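Local coordinates for protein ectonucleoside triphosphate diphosphohydrolase 4 (Homo sapiens, PDB 6WG5) that belongs to the GDA1/CD39 family of nucleoside phosphatases, whose core is related to the actin-like ATPase fold, at residues 39-44 with 119-124. Residues are numbered along the deposited sequence; the frame is centred on the assembly and turned at random.
Sequences NVNYGI and RAKHKE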
loop_
_atom_site.group_PDB
_atom_site.type_symbol
_atom_site.label_atom_id
_atom_site.label_comp_id
_atom_site.label_asym_id
_atom_site.label_seq_id
_atom_site.Cartn_x
_atom_site.Cartn_y
_atom_site.Cartn_z
ATOM N N ASN A 39 11.563 28.956 11.430
ATOM C CA ASN A 39 11.805 28.518 10.064
ATOM C C ASN A 39 11.277 27.115 9.790
ATOM O O ASN A 39 11.534 26.571 8.711
ATOM C CB ASN A 39 13.303 28.587 9.753
ATOM C CG ASN A 39 13.801 30.016 9.617
ATOM O OD1 ASN A 39 13.104 30.879 9.083
ATOM N ND2 ASN A 39 15.008 30.272 10.107
ATOM N N VAL A 40 10.548 26.521 10.732
ATOM C CA VAL A 40 9.894 25.233 10.535
ATOM C C VAL A 40 8.436 25.484 10.184
ATOM O O VAL A 40 7.772 26.326 10.801
ATOM C CB VAL A 40 10.015 24.341 11.787
ATOM C CG1 VAL A 40 9.244 23.040 11.597
ATOM C CG2 VAL A 40 11.474 24.049 12.094
ATOM N N ASN A 41 7.936 24.754 9.191
ATOM C CA ASN A 41 6.541 24.820 8.789
ATOM C C ASN A 41 5.896 23.459 9.006
ATOM O O ASN A 41 6.580 22.437 9.102
ATOM C CB ASN A 41 6.411 25.251 7.325
ATOM C CG ASN A 41 7.170 26.530 7.031
ATOM O OD1 ASN A 41 8.175 26.517 6.319
ATOM N ND2 ASN A 41 6.698 27.641 7.588
ATOM N N TYR A 42 4.568 23.452 9.088
ATOM C CA TYR A 42 3.830 22.273 9.513
ATOM C C TYR A 42 2.701 21.968 8.538
ATOM O O TYR A 42 2.213 22.841 7.816
ATOM C CB TYR A 42 3.265 22.462 10.930
ATOM C CG TYR A 42 4.320 22.828 11.951
ATOM C CD1 TYR A 42 4.765 24.138 12.077
ATOM C CD2 TYR A 42 4.875 21.864 12.783
ATOM C CE1 TYR A 42 5.734 24.479 13.002
ATOM C CE2 TYR A 42 5.845 22.195 13.714
ATOM C CZ TYR A 42 6.270 23.505 13.818
ATOM O OH TYR A 42 7.233 23.844 14.741
ATOM N N GLY A 43 2.299 20.705 8.530
ATOM C CA GLY A 43 1.162 20.264 7.740
ATOM C C GLY A 43 0.498 19.097 8.432
ATOM O O GLY A 43 1.154 18.315 9.127
ATOM N N ILE A 44 -0.815 18.981 8.248
ATOM C CA ILE A 44 -1.624 18.008 8.972
ATOM C C ILE A 44 -2.441 17.203 7.973
ATOM O O ILE A 44 -3.078 17.774 7.081
ATOM C CB ILE A 44 -2.549 18.691 9.999
ATOM C CG1 ILE A 44 -1.726 19.509 10.999
ATOM C CG2 ILE A 44 -3.371 17.653 10.750
ATOM C CD1 ILE A 44 -2.480 20.673 11.602
ATOM N N ARG A 119 0.668 28.004 18.020
ATOM C CA ARG A 119 -0.488 28.833 17.692
ATOM C C ARG A 119 -0.181 29.797 16.553
ATOM O O ARG A 119 -1.043 30.075 15.712
ATOM C CB ARG A 119 -0.944 29.603 18.932
ATOM C CG ARG A 119 -2.105 28.961 19.681
ATOM C CD ARG A 119 -3.389 29.024 18.867
ATOM N NE ARG A 119 -3.697 30.388 18.449
ATOM C CZ ARG A 119 -4.502 30.705 17.438
ATOM N NH1 ARG A 119 -5.086 29.753 16.721
ATOM N NH2 ARG A 119 -4.717 31.979 17.139
ATOM N N ALA A 120 1.047 30.319 16.507
ATOM C CA ALA A 120 1.401 31.308 15.495
ATOM C C ALA A 120 1.420 30.726 14.088
ATOM O O ALA A 120 1.255 31.477 13.122
ATOM C CB ALA A 120 2.766 31.918 15.815
ATOM N N LYS A 121 1.613 29.414 13.949
ATOM C CA LYS A 121 1.729 28.779 12.643
ATOM C C LYS A 121 0.429 28.151 12.156
ATOM O O LYS A 121 0.379 27.685 11.011
ATOM C CB LYS A 121 2.827 27.707 12.682
ATOM C CG LYS A 121 4.240 28.270 12.687
ATOM C CD LYS A 121 4.740 28.518 11.273
ATOM C CE LYS A 121 5.974 29.405 11.259
ATOM N NZ LYS A 121 7.085 28.854 12.081
ATOM N N HIS A 122 -0.618 28.126 12.985
ATOM C CA HIS A 122 -1.886 27.531 12.566
ATOM C C HIS A 122 -2.395 28.171 11.281
ATOM O O HIS A 122 -2.824 27.475 10.354
ATOM C CB HIS A 122 -2.926 27.672 13.679
ATOM C CG HIS A 122 -2.632 26.842 14.891
ATOM N ND1 HIS A 122 -3.545 26.663 15.908
ATOM C CD2 HIS A 122 -1.529 26.142 15.247
ATOM C CE1 HIS A 122 -3.017 25.889 16.839
ATOM N NE2 HIS A 122 -1.794 25.559 16.463
ATOM N N LYS A 123 -2.357 29.504 11.209
ATOM C CA LYS A 123 -2.879 30.197 10.035
ATOM C C LYS A 123 -2.159 29.771 8.761
ATOM O O LYS A 123 -2.751 29.799 7.677
ATOM C CB LYS A 123 -2.770 31.711 10.228
ATOM C CG LYS A 123 -1.348 32.220 10.431
ATOM C CD LYS A 123 -1.310 33.741 10.535
ATOM C CE LYS A 123 -1.692 34.228 11.925
ATOM N NZ LYS A 123 -0.497 34.527 12.765
ATOM N N GLU A 124 -0.894 29.369 8.871
ATOM C CA GLU A 124 -0.093 28.970 7.722
ATOM C C GLU A 124 0.034 27.458 7.583
ATOM O O GLU A 124 0.780 26.988 6.718
ATOM C CB GLU A 124 1.298 29.599 7.816
ATOM C CG GLU A 124 1.340 31.056 7.401
ATOM C CD GLU A 124 2.676 31.706 7.701
ATOM O OE1 GLU A 124 3.589 30.997 8.174
ATOM O OE2 GLU A 124 2.810 32.926 7.463
HETATM O O HOH W 1 2.865 25.113 6.161
#
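Lys121 lays the base of its side chain against the Tyr42 ring, with CG 4.1 Å from CE1 in an approach that is oblique to the ring. The lysine chain runs across the tyrosine at about a right angle and continues along the edge of the strand toward Val40. Its CG lies anti to the carbonyl carbon (chi1 -75°), and further bends at chi2 and chi4 carry the ammonium group to the backbone. There NZ donates to Val40 O over 2.9 Å, lying in the plane of that carbonyl with a C=O...N angle of 159°. On the way CE passes 4.1 Å from ND2 of Asn41, whose side chain slants across the lysine. NZ also gives a hydrogen bond to Pro38 O, so two main-chain carbonyls share the one ammonium.

Farther along, a water joins the two backbones: it donates to Tyr42 O and to Glu124 O, each at 2.9 Å. Carbonyls of alternate residues, Val40 and Tyr42, thus face the loop and are met by a lysine tip and a water. On the strand's other edge, Asn41 and Gly43 bond to the antiparallel strand 53-61, through Trp60 and Tyr58. Ile44 pairs with Pro126 and Tyr128, where the parallel strand 127-131 begins.

The contact lies near the N-terminal end of strand 40-48, beside the loop that leads from helix 107-116 into its parallel neighbour 127-131, and Lys121 spans from this loop to strand 40-48 before the two strands pair directly. The Glu124 carboxylate makes no salt bridge with the ammonium; its positive charge is shared by two neutral carbonyl oxygens, which it would be expected to polarise, while the aliphatic stem of the lysine supplies the apolar packing on Tyr42.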